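Local atomic coordinates of phenylalanine hydroxylase (Colwellia psychrerythraea, PDB entry 2V27), a protein that probably converts L-phenylalanine to L-tyrosine, using molecular oxygen, a tetrahydrobiopterin cosubstrate and a mononuclear non-haem iron. Residues E90-L95 against E153-L158; K98-A103 against F125-L130; N138-Y143 against F164-G169; R178-G183 against Y225-V230. All coordinates share one frame; numbering follows the deposited sequence.

Contact 1 (E90-L95 against E153-L158); sequences EFFRLL and EQRVFL. With SO4 (sulfate ion), chain F.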
# COMPACT_ATOMS: atom_id res chain seq x y z
N GLU B 90 19.24 7.39 -20.06
CA GLU B 90 20.12 6.28 -20.27
C GLU B 90 19.35 4.95 -20.33
O GLU B 90 19.68 4.08 -21.17
CB GLU B 90 21.24 6.26 -19.25
CG GLU B 90 22.37 7.24 -19.64
CD GLU B 90 23.20 6.74 -20.83
OE1 GLU B 90 22.90 7.09 -22.01
OE2 GLU B 90 24.13 5.93 -20.57
N PHE B 91 18.31 4.79 -19.51
CA PHE B 91 17.49 3.58 -19.60
C PHE B 91 16.88 3.40 -20.99
O PHE B 91 17.00 2.32 -21.60
CB PHE B 91 16.38 3.64 -18.54
CG PHE B 91 15.57 2.39 -18.50
CD1 PHE B 91 15.98 1.29 -17.73
CD2 PHE B 91 14.38 2.30 -19.25
CE1 PHE B 91 15.23 0.11 -17.70
CE2 PHE B 91 13.63 1.11 -19.23
CZ PHE B 91 14.05 0.05 -18.45
N PHE B 92 16.23 4.45 -21.51
CA PHE B 92 15.69 4.42 -22.87
C PHE B 92 16.79 4.13 -23.92
O PHE B 92 16.62 3.31 -24.83
CB PHE B 92 14.92 5.70 -23.24
CG PHE B 92 13.64 5.85 -22.48
CD1 PHE B 92 13.50 6.85 -21.54
CD2 PHE B 92 12.57 5.04 -22.76
CE1 PHE B 92 12.29 6.99 -20.83
CE2 PHE B 92 11.32 5.19 -22.06
CZ PHE B 92 11.23 6.15 -21.10
N ARG B 93 17.92 4.82 -23.80
CA ARG B 93 19.02 4.60 -24.74
C ARG B 93 19.47 3.14 -24.73
O ARG B 93 19.60 2.50 -25.83
CB ARG B 93 20.19 5.52 -24.37
CG ARG B 93 21.31 5.57 -25.43
CD ARG B 93 22.40 4.52 -25.16
NE ARG B 93 23.22 4.79 -23.99
CZ ARG B 93 24.32 4.10 -23.69
NH1 ARG B 93 24.69 3.13 -24.51
NH2 ARG B 93 25.05 4.38 -22.61
N LEU B 94 19.68 2.58 -23.54
CA LEU B 94 20.08 1.15 -23.48
C LEU B 94 19.05 0.22 -24.12
O LEU B 94 19.42 -0.61 -24.97
CB LEU B 94 20.48 0.71 -22.07
CG LEU B 94 21.70 1.50 -21.56
CD1 LEU B 94 21.74 1.28 -20.03
CD2 LEU B 94 23.02 0.99 -22.22
N LEU B 95 17.79 0.34 -23.75
CA LEU B 95 16.78 -0.53 -24.40
C LEU B 95 16.74 -0.34 -25.91
O LEU B 95 16.54 -1.31 -26.66
CB LEU B 95 15.37 -0.36 -23.83
CG LEU B 95 15.01 -1.29 -22.67
CD1 LEU B 95 15.86 -1.01 -21.43
CD2 LEU B 95 13.48 -1.12 -22.40
N GLU B 153 6.99 14.79 -19.21
CA GLU B 153 5.65 14.27 -19.00
C GLU B 153 5.39 13.09 -19.91
O GLU B 153 4.71 12.17 -19.49
CB GLU B 153 4.56 15.34 -19.13
CG GLU B 153 3.18 14.92 -18.56
CD GLU B 153 3.19 14.48 -17.06
OE1 GLU B 153 3.73 15.22 -16.20
OE2 GLU B 153 2.62 13.39 -16.76
N GLN B 154 5.95 13.07 -21.12
CA GLN B 154 5.69 11.93 -21.99
C GLN B 154 6.34 10.66 -21.41
O GLN B 154 5.76 9.56 -21.42
CB GLN B 154 6.24 12.19 -23.40
CG GLN B 154 5.34 13.08 -24.22
CD GLN B 154 6.02 13.59 -25.48
OE1 GLN B 154 7.26 13.53 -25.63
NE2 GLN B 154 5.20 14.02 -26.44
N ARG B 155 7.51 10.85 -20.81
CA ARG B 155 8.23 9.72 -20.17
C ARG B 155 7.39 9.14 -19.00
O ARG B 155 7.43 7.90 -18.80
CB ARG B 155 9.69 10.11 -19.81
CG ARG B 155 10.58 10.22 -21.10
CD ARG B 155 12.02 10.66 -20.83
NE ARG B 155 12.92 10.48 -21.99
CZ ARG B 155 14.19 10.91 -22.01
NH1 ARG B 155 14.73 11.50 -20.92
NH2 ARG B 155 14.94 10.71 -23.10
N VAL B 156 6.63 9.97 -18.27
CA VAL B 156 5.72 9.51 -17.16
C VAL B 156 4.68 8.54 -17.77
O VAL B 156 4.44 7.44 -17.22
CB VAL B 156 5.02 10.69 -16.37
CG1 VAL B 156 3.95 10.18 -15.38
CG2 VAL B 156 6.05 11.57 -15.64
N PHE B 157 4.12 8.90 -18.92
CA PHE B 157 3.13 8.06 -19.59
C PHE B 157 3.76 6.78 -20.10
O PHE B 157 3.15 5.73 -20.01
CB PHE B 157 2.47 8.84 -20.75
CG PHE B 157 1.38 9.78 -20.27
CD1 PHE B 157 0.05 9.34 -20.23
CD2 PHE B 157 1.68 11.08 -19.83
CE1 PHE B 157 -1.00 10.19 -19.76
CE2 PHE B 157 0.66 11.93 -19.35
CZ PHE B 157 -0.67 11.48 -19.34
N LEU B 158 4.98 6.89 -20.63
CA LEU B 158 5.69 5.71 -21.10
C LEU B 158 5.96 4.75 -19.91
O LEU B 158 5.69 3.57 -20.02
CB LEU B 158 7.01 6.16 -21.79
CG LEU B 158 6.79 6.89 -23.11
CD1 LEU B 158 8.16 7.31 -23.72
CD2 LEU B 158 6.01 5.97 -24.03
S SO4 F . 27.81 1.25 -24.38
O1 SO4 F . 26.98 1.87 -23.30
O2 SO4 F . 29.19 1.27 -23.86
O3 SO4 F . 27.39 -0.12 -24.70
O4 SO4 F . 27.66 2.11 -25.60

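Contact 2 (K98-A103 against F125-L130); sequences KKFPVA and FGHCPL. With FE (Fe (III) ion), chain E; SO4 (sulfate ion), chain F.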
# COMPACT_ATOMS: atom_id res chain seq x y z
N LYS B 98 19.05 -2.56 -27.47
CA LYS B 98 18.89 -3.99 -27.12
C LYS B 98 19.90 -4.40 -26.03
O LYS B 98 20.42 -5.53 -25.99
CB LYS B 98 18.89 -4.94 -28.35
CG LYS B 98 17.98 -4.43 -29.45
CD LYS B 98 18.16 -5.08 -30.82
CE LYS B 98 17.90 -6.54 -30.77
NZ LYS B 98 17.97 -7.20 -32.18
N LYS B 99 20.08 -3.48 -25.08
CA LYS B 99 20.86 -3.69 -23.88
C LYS B 99 19.92 -3.55 -22.66
O LYS B 99 19.35 -2.48 -22.42
CB LYS B 99 21.98 -2.65 -23.82
CG LYS B 99 23.03 -2.86 -24.93
CD LYS B 99 23.82 -1.58 -25.14
CE LYS B 99 24.73 -1.78 -26.41
NZ LYS B 99 25.51 -0.53 -26.74
N PHE B 100 19.73 -4.65 -21.95
CA PHE B 100 18.84 -4.64 -20.77
C PHE B 100 19.64 -4.41 -19.49
O PHE B 100 20.45 -5.24 -19.12
CB PHE B 100 18.07 -5.95 -20.68
CG PHE B 100 16.83 -5.86 -19.80
CD1 PHE B 100 15.74 -5.13 -20.23
CD2 PHE B 100 16.81 -6.42 -18.53
CE1 PHE B 100 14.57 -4.98 -19.42
CE2 PHE B 100 15.64 -6.27 -17.70
CZ PHE B 100 14.55 -5.54 -18.16
N PRO B 101 19.40 -3.29 -18.81
CA PRO B 101 20.24 -2.97 -17.67
C PRO B 101 19.99 -3.94 -16.48
O PRO B 101 18.83 -4.22 -16.16
CB PRO B 101 19.83 -1.53 -17.30
CG PRO B 101 19.03 -0.98 -18.51
CD PRO B 101 18.40 -2.24 -19.10
N VAL B 102 21.04 -4.49 -15.89
CA VAL B 102 20.91 -5.42 -14.76
C VAL B 102 21.81 -4.89 -13.64
O VAL B 102 23.03 -4.76 -13.83
CB VAL B 102 21.37 -6.87 -15.15
CG1 VAL B 102 21.35 -7.87 -13.93
CG2 VAL B 102 20.51 -7.48 -16.37
N ALA B 103 21.21 -4.60 -12.47
CA ALA B 103 21.99 -4.10 -11.35
C ALA B 103 22.80 -5.28 -10.79
O ALA B 103 22.31 -6.40 -10.66
CB ALA B 103 21.06 -3.56 -10.27
N PHE B 125 15.70 -13.66 -13.54
CA PHE B 125 14.60 -14.58 -13.47
C PHE B 125 13.28 -13.96 -13.99
O PHE B 125 12.50 -14.61 -14.74
CB PHE B 125 14.44 -15.09 -12.03
CG PHE B 125 13.48 -16.22 -11.93
CD1 PHE B 125 13.93 -17.55 -11.88
CD2 PHE B 125 12.15 -15.94 -11.81
CE1 PHE B 125 13.00 -18.62 -11.79
CE2 PHE B 125 11.23 -16.94 -11.70
CZ PHE B 125 11.61 -18.28 -11.69
N GLY B 126 13.02 -12.71 -13.61
CA GLY B 126 11.75 -12.10 -14.00
C GLY B 126 11.61 -11.69 -15.47
O GLY B 126 10.51 -11.82 -16.04
N HIS B 127 12.68 -11.07 -16.03
CA HIS B 127 12.61 -10.49 -17.40
C HIS B 127 13.36 -11.26 -18.49
O HIS B 127 12.90 -11.43 -19.61
CB HIS B 127 13.07 -9.03 -17.41
CG HIS B 127 12.18 -8.10 -16.62
ND1 HIS B 127 10.81 -8.00 -16.81
CD2 HIS B 127 12.48 -7.25 -15.61
CE1 HIS B 127 10.31 -7.11 -15.96
NE2 HIS B 127 11.29 -6.66 -15.21
N CYS B 128 14.55 -11.76 -18.15
CA CYS B 128 15.41 -12.29 -19.20
C CYS B 128 14.79 -13.50 -19.97
O CYS B 128 14.99 -13.62 -21.18
CB CYS B 128 16.80 -12.60 -18.64
SG CYS B 128 17.75 -11.10 -18.43
N PRO B 129 14.03 -14.38 -19.30
CA PRO B 129 13.47 -15.45 -20.14
C PRO B 129 12.56 -14.94 -21.29
O PRO B 129 12.55 -15.52 -22.40
CB PRO B 129 12.66 -16.31 -19.15
CG PRO B 129 13.31 -16.05 -17.82
CD PRO B 129 13.69 -14.57 -17.87
N LEU B 130 11.83 -13.86 -21.05
CA LEU B 130 11.02 -13.30 -22.12
C LEU B 130 11.78 -12.49 -23.17
O LEU B 130 11.28 -12.29 -24.28
CB LEU B 130 9.82 -12.54 -21.51
CG LEU B 130 8.74 -13.53 -21.06
CD1 LEU B 130 7.80 -12.76 -20.08
CD2 LEU B 130 7.96 -14.09 -22.20
FE FE E . 11.39 -5.18 -13.65
S SO4 F . 27.81 1.25 -24.38
O1 SO4 F . 26.98 1.87 -23.30
O2 SO4 F . 29.19 1.27 -23.86
O3 SO4 F . 27.39 -0.12 -24.70
O4 SO4 F . 27.66 2.11 -25.60
O HOH W 1 11.62 -3.46 -12.21
O HOH W 2 13.24 -4.41 -14.24

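Contact 3 (N138-Y143 against F164-G169); sequences NYTEAY and FTIEFG. With FE (Fe (III) ion), chain E.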
# COMPACT_ATOMS: atom_id res chain seq x y z
N ASN B 138 11.20 -7.43 -29.16
CA ASN B 138 11.00 -6.34 -30.14
C ASN B 138 10.18 -5.23 -29.51
O ASN B 138 10.41 -4.06 -29.77
CB ASN B 138 10.37 -6.81 -31.46
CG ASN B 138 11.27 -7.74 -32.24
OD1 ASN B 138 12.50 -7.77 -32.07
ND2 ASN B 138 10.63 -8.54 -33.09
N TYR B 139 9.19 -5.57 -28.69
CA TYR B 139 8.38 -4.56 -28.01
C TYR B 139 9.26 -3.74 -27.04
O TYR B 139 9.15 -2.51 -26.99
CB TYR B 139 7.20 -5.26 -27.29
CG TYR B 139 6.48 -4.37 -26.31
CD1 TYR B 139 5.56 -3.42 -26.76
CD2 TYR B 139 6.73 -4.47 -24.93
CE1 TYR B 139 4.90 -2.59 -25.90
CE2 TYR B 139 6.08 -3.64 -24.03
CZ TYR B 139 5.19 -2.69 -24.50
OH TYR B 139 4.49 -1.92 -23.56
N THR B 140 10.14 -4.41 -26.30
CA THR B 140 11.03 -3.74 -25.39
C THR B 140 11.97 -2.78 -26.12
O THR B 140 12.23 -1.65 -25.65
CB THR B 140 11.76 -4.77 -24.52
OG1 THR B 140 10.80 -5.65 -23.90
CG2 THR B 140 12.60 -4.13 -23.45
N GLU B 141 12.52 -3.23 -27.23
CA GLU B 141 13.33 -2.33 -28.05
C GLU B 141 12.50 -1.09 -28.53
O GLU B 141 13.01 0.04 -28.47
CB GLU B 141 13.86 -3.11 -29.25
CG GLU B 141 14.75 -2.26 -30.20
CD GLU B 141 15.11 -3.01 -31.47
OE1 GLU B 141 14.75 -4.19 -31.61
OE2 GLU B 141 15.83 -2.42 -32.32
N ALA B 142 11.31 -1.34 -29.02
CA ALA B 142 10.46 -0.25 -29.52
C ALA B 142 10.13 0.69 -28.37
O ALA B 142 10.10 1.94 -28.54
CB ALA B 142 9.19 -0.80 -30.12
N TYR B 143 9.93 0.16 -27.16
CA TYR B 143 9.61 0.98 -26.01
C TYR B 143 10.81 1.92 -25.76
O TYR B 143 10.68 3.13 -25.49
CB TYR B 143 9.28 0.09 -24.81
CG TYR B 143 9.21 0.91 -23.55
CD1 TYR B 143 8.00 1.54 -23.18
CD2 TYR B 143 10.33 1.10 -22.71
CE1 TYR B 143 7.89 2.33 -22.03
CE2 TYR B 143 10.23 1.90 -21.54
CZ TYR B 143 8.98 2.54 -21.20
OH TYR B 143 8.86 3.34 -20.11
N PHE B 164 2.39 -1.49 -16.66
CA PHE B 164 1.27 -2.37 -16.89
C PHE B 164 1.50 -3.49 -17.90
O PHE B 164 0.59 -4.31 -18.11
CB PHE B 164 0.07 -1.53 -17.26
CG PHE B 164 -0.52 -0.82 -16.05
CD1 PHE B 164 -0.47 0.59 -15.94
CD2 PHE B 164 -1.08 -1.60 -15.01
CE1 PHE B 164 -1.04 1.25 -14.81
CE2 PHE B 164 -1.65 -0.99 -13.89
CZ PHE B 164 -1.64 0.44 -13.78
N THR B 165 2.70 -3.55 -18.52
CA THR B 165 3.03 -4.60 -19.51
C THR B 165 4.26 -5.35 -18.99
O THR B 165 4.13 -6.38 -18.34
CB THR B 165 3.28 -3.99 -20.95
OG1 THR B 165 4.21 -2.89 -20.88
CG2 THR B 165 1.94 -3.48 -21.49
N ILE B 166 5.45 -4.81 -19.22
CA ILE B 166 6.68 -5.50 -18.82
C ILE B 166 6.75 -5.82 -17.32
O ILE B 166 7.31 -6.89 -16.97
CB ILE B 166 7.88 -4.65 -19.31
CG1 ILE B 166 7.92 -4.75 -20.87
CG2 ILE B 166 9.24 -5.12 -18.67
CD1 ILE B 166 8.87 -3.84 -21.53
N GLU B 167 6.26 -4.91 -16.45
CA GLU B 167 6.36 -5.22 -15.02
C GLU B 167 5.17 -6.07 -14.50
O GLU B 167 5.41 -7.07 -13.79
CB GLU B 167 6.63 -3.96 -14.16
CG GLU B 167 7.91 -3.28 -14.59
CD GLU B 167 9.18 -4.09 -14.20
OE1 GLU B 167 10.27 -3.70 -14.66
OE2 GLU B 167 9.11 -5.07 -13.42
N PHE B 168 3.94 -5.67 -14.79
CA PHE B 168 2.75 -6.31 -14.18
C PHE B 168 1.74 -6.90 -15.16
O PHE B 168 0.58 -7.13 -14.81
CB PHE B 168 2.09 -5.33 -13.16
CG PHE B 168 2.90 -5.22 -11.90
CD1 PHE B 168 3.95 -4.32 -11.82
CD2 PHE B 168 2.71 -6.13 -10.86
CE1 PHE B 168 4.80 -4.31 -10.71
CE2 PHE B 168 3.54 -6.12 -9.74
CZ PHE B 168 4.60 -5.19 -9.67
N GLY B 169 2.19 -7.17 -16.38
CA GLY B 169 1.29 -7.74 -17.39
C GLY B 169 0.79 -9.14 -17.09
O GLY B 169 1.54 -9.98 -16.61
FE FE E . 11.39 -5.18 -13.65
O HOH W 1 11.62 -3.46 -12.21
O HOH W 2 13.24 -4.41 -14.24

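Contact 4 (R178-G183 against Y225-V230); sequences RIYGGG and YMLTKV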
# COMPACT_ATOMS: atom_id res chain seq x y z
N ARG B 178 -2.67 -16.13 -16.83
CA ARG B 178 -1.23 -16.37 -16.79
C ARG B 178 -0.53 -15.03 -16.60
O ARG B 178 -1.15 -13.94 -16.66
CB ARG B 178 -0.73 -17.10 -18.06
CG ARG B 178 -1.33 -18.53 -18.30
CD ARG B 178 -0.85 -19.52 -17.25
NE ARG B 178 -1.24 -20.88 -17.59
CZ ARG B 178 -2.39 -21.42 -17.20
NH1 ARG B 178 -3.22 -20.68 -16.45
NH2 ARG B 178 -2.71 -22.69 -17.53
N ILE B 179 0.78 -15.13 -16.44
CA ILE B 179 1.63 -13.98 -16.11
C ILE B 179 2.76 -13.75 -17.10
O ILE B 179 3.46 -14.71 -17.45
CB ILE B 179 2.34 -14.20 -14.73
CG1 ILE B 179 1.30 -14.51 -13.64
CG2 ILE B 179 3.13 -12.93 -14.34
CD1 ILE B 179 1.92 -15.28 -12.47
N TYR B 180 2.92 -12.51 -17.56
CA TYR B 180 4.13 -12.20 -18.32
C TYR B 180 4.98 -11.08 -17.69
O TYR B 180 6.16 -10.94 -18.04
CB TYR B 180 3.89 -11.97 -19.84
CG TYR B 180 3.27 -10.66 -20.22
CD1 TYR B 180 4.09 -9.58 -20.63
CD2 TYR B 180 1.88 -10.44 -20.12
CE1 TYR B 180 3.53 -8.37 -20.96
CE2 TYR B 180 1.29 -9.22 -20.47
CZ TYR B 180 2.12 -8.19 -20.89
OH TYR B 180 1.63 -6.91 -21.20
N GLY B 181 4.39 -10.32 -16.76
CA GLY B 181 5.11 -9.21 -16.11
C GLY B 181 6.20 -9.68 -15.13
O GLY B 181 5.95 -10.51 -14.22
N GLY B 182 7.42 -9.12 -15.28
CA GLY B 182 8.57 -9.58 -14.48
C GLY B 182 8.50 -9.28 -12.98
O GLY B 182 9.02 -10.04 -12.14
N GLY B 183 7.80 -8.19 -12.64
CA GLY B 183 7.55 -7.81 -11.24
C GLY B 183 6.72 -8.86 -10.52
O GLY B 183 6.80 -9.00 -9.28
N TYR B 225 -3.81 -5.18 -16.34
CA TYR B 225 -4.27 -5.30 -17.74
C TYR B 225 -3.82 -6.61 -18.37
O TYR B 225 -2.71 -7.07 -18.18
CB TYR B 225 -3.83 -4.11 -18.58
CG TYR B 225 -4.55 -2.87 -18.15
CD1 TYR B 225 -3.96 -1.98 -17.24
CD2 TYR B 225 -5.83 -2.57 -18.66
CE1 TYR B 225 -4.64 -0.80 -16.83
CE2 TYR B 225 -6.51 -1.41 -18.27
CZ TYR B 225 -5.93 -0.51 -17.35
OH TYR B 225 -6.61 0.64 -16.94
N MET B 226 -4.74 -7.21 -19.12
CA MET B 226 -4.52 -8.52 -19.70
C MET B 226 -4.46 -8.50 -21.23
O MET B 226 -5.41 -8.05 -21.88
CB MET B 226 -5.63 -9.46 -19.29
CG MET B 226 -5.86 -9.53 -17.75
SD MET B 226 -7.16 -10.76 -17.35
CE MET B 226 -8.61 -9.90 -17.91
N LEU B 227 -3.37 -9.03 -21.78
CA LEU B 227 -3.34 -9.43 -23.19
C LEU B 227 -3.95 -10.83 -23.30
O LEU B 227 -4.30 -11.43 -22.30
CB LEU B 227 -1.89 -9.46 -23.71
CG LEU B 227 -1.00 -8.22 -23.49
CD1 LEU B 227 0.46 -8.57 -23.92
CD2 LEU B 227 -1.50 -7.01 -24.24
N THR B 228 -4.05 -11.37 -24.51
CA THR B 228 -4.41 -12.78 -24.66
C THR B 228 -3.21 -13.68 -24.96
O THR B 228 -3.27 -14.92 -24.79
CB THR B 228 -5.41 -12.97 -25.79
OG1 THR B 228 -4.77 -12.66 -27.04
CG2 THR B 228 -6.68 -12.12 -25.55
N LYS B 229 -2.12 -13.09 -25.46
CA LYS B 229 -0.87 -13.80 -25.77
C LYS B 229 0.22 -12.73 -25.78
O LYS B 229 -0.09 -11.56 -26.05
CB LYS B 229 -0.92 -14.51 -27.15
CG LYS B 229 -1.46 -13.68 -28.27
CD LYS B 229 -1.62 -14.45 -29.62
CE LYS B 229 -1.97 -13.46 -30.80
NZ LYS B 229 -1.22 -12.06 -31.03
N VAL B 230 1.46 -13.12 -25.51
CA VAL B 230 2.58 -12.15 -25.56
C VAL B 230 2.69 -11.51 -26.95
O VAL B 230 3.06 -10.34 -27.05
CB VAL B 230 3.87 -12.88 -25.12
CG1 VAL B 230 5.11 -11.98 -25.35
CG2 VAL B 230 3.77 -13.25 -23.66
O HOH W 3 -0.67 -6.09 -19.97

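Contact 1 (E90-L95 against E153-L158)
Phe92 and Arg155 mark the nearest backbone approach of helix 88-96 to helix 152-167, with CA atoms 9.5 Å apart, a spacing that leaves the joining to long side chains. This is helix-helix packing within the largely helical fold of the biopterin-dependent aromatic amino acid hydroxylases. Phe92, its CG swung anti to the carbonyl carbon (chi1 -69°), extends its ring toward helix 152-167. Arg155 comes from the other helix with its chain extended from CG to NE and runs obliquely past one end of that ring. Its methylenes do much of the touching: Phe92 CE1 lies 3.7 Å from Arg155 CG, and Phe92 CD1 sits over one face of the guanidinium, 3.7 Å from Arg155 NE. The guanidinium slants past the CD1-CE1 side of the ring, its plane 25° from the ring plane. NE, although it lies against the ring, gives its hydrogen to Gly147 O, which helps to fix the turn of the guanidinium. Leu158, one turn further on, adds its CD1 at 4.2 Å from Phe92 CE2. Tyr143 also meets the Phe92 ring, as does the edge-to-face His274 of the C-terminal histidine tag. A second arginine, Arg93, works along its own helix. It grips Glu90 side-on, NE to OE1 and NH2 to OE2, both oxygens being met on the syn side. The sulfate, probably from the crystallisation liquor, approaches the edge of the same guanidinium, and its O1 takes a bond of 2.9 Å from Arg93 NH1 and a longer one of 3.2 Å from Arg93 NH2.

Contact 2 (K98-A103 against F125-L130)
Phe100 points the rim of its ring at His127, with CD2 of the imidazole lying at the edge of the phenyl ring, close to its plane, 3.7 Å from Phe100 CZ. The rings meet obliquely, centroids 5.5 Å apart and planes at 65°, and His127 CB adds a contact of 3.8 Å to Phe100 CE2. His127 belongs to the facial triad of two histidines and one carboxylate of this hydroxylase family, completed by His122 and Glu167. Its NE2 binds the ferric ion at 2.1 Å, and two waters share the metal with the three protein ligands. The phenyl ring therefore packs beside a metal ligand, on the CB and CD2 side of the imidazole, where it would limit the room for that ring to swing. Phe100 has CG anti to the backbone N (chi1 -161°), which carries the ring off strand 99-103 to helix 120-131, where there is a wide pi-type turn at 125-127. Just before the strand, Lys98 with its positive phi is the C-prime residue of the Schellman motif that closes helix 88-96. Lys99 stretches an extended chain to a sulfate probably from the crystallisation liquor, which is also held by Tyr80 OH and Arg93, and it forms a salt bridge with Glu97. A leucine in place of Lys99 would probably leave Glu97 with Arg93 but without this second positive partner, and sulfate O3 without its ammonium donor. Lys99 NZ donates to sulfate O3 at 2.8 Å.

Contact 3 (N138-Y143 against F164-G169)
Thr140 and Ile166 bring helix 134-147 nearest to the C-terminal end of helix 152-167, their CA atoms 8.1 Å apart beside a wide pi-type turn at 164-167. Tyr139 bridges the gap: with CG anti to the backbone N (chi1 167°), its ring reaches across and its OH donates to Thr165 OG1 at 2.9 Å. Thr165 OG1 lies near the plane of the tyrosine ring, at its edge, and is bonded in addition to Leu161 O in the helix turn before it. Ile166 fills the space alongside. Its CG1 comes in plane at the edge of the Tyr139 ring, 3.8 Å from CE2, while its CD1 meets the ring obliquely. That same methyl touches Thr140 OG1 at 3.6 Å, an atom whose polar need is met by Phe136 O. A phenylalanine in place of Tyr139 would probably keep the packing on Ile166 but deprive Thr165 OG1 of a donor in a buried setting. Next in sequence, Glu167 turns to the iron and binds it with both carboxylate oxygens, OE1 at 2.1 Å and OE2 at 2.3 Å. Tyrosine, threonine and isoleucine thus combine one directed polar bond with apolar packing, and together these hold the last turn of helix 152-167, from which Glu167 reaches the iron.

Contact 4 (R178-G183 against Y225-V230)
Tyr180 is the centre of this contact, and Leu227 and Val230 are its main partners, with the CA atoms of Tyr180 and Val230 7.4 Å apart. All three are buried next to the small mixed sheet of the aromatic amino acid hydroxylase fold, and the Tyr180 side chain is about 8 Å from that of the iron ligand His127. In the sheet, strands 176-179 and 223-227 flank strand 170-173, so the contact reaches across the end of a middle strand, whose Leu171 touches both Tyr180 and Leu227. Tyr180 follows strand 176-179 directly and precedes Gly181, the N-cap of helix 182-185. Its CG stands between the backbone N and the carbonyl carbon (chi1 76°), which lays the ring against segment 225-230. The isobutyl group of Leu227 crosses the tyrosine at about a right angle and meets its phenolic end obliquely. Leu227 CD1 lies 3.5 Å from Tyr180 CZ and 3.4 Å from Tyr180 OH, while CG also approaches the hydroxyl. Val230 packs at the root of the same side chain, its CG2 4.0 Å from Tyr180 CB. The tyrosine is thereby touched at two levels, near its backbone and at its far end. Val230 N is hydrogen-bonded to Glu46 OE2, which ties this loop to helix 45-54. Although Leu227 lies against it, the phenol keeps a polar partner: a water joins it to the backbone of strand 223-227. Tyr180 OH donates to this water at 2.7 Å, and the water in turn donates to Tyr225 O at 2.9 Å.

In the fold
Contacts 2 and 3, whose centres are 11 Å apart, meet at the iron: His127 NE2 and Glu167 OE1 are 3.2 Å from each other as ligands of one ion, and both waters belong to both contacts. Contact 4 adjoins contact 3 through backbone bonds, Gly182 N to Ile166 O at 2.8 Å and Gly181 N to Gly169 O at 2.9 Å. Gly182 CA lies 3.4 Å from His127 CE1. Contact 1 is remote, the Phe92 side chain being about 13 Å from the iron, yet it uses helix 152-167 with contact 3, and Tyr143 OH lies 3.2 Å from Leu158 O, a probable hydrogen bond. Contacts 1 and 2 share the sulfate through Arg93 and Lys99.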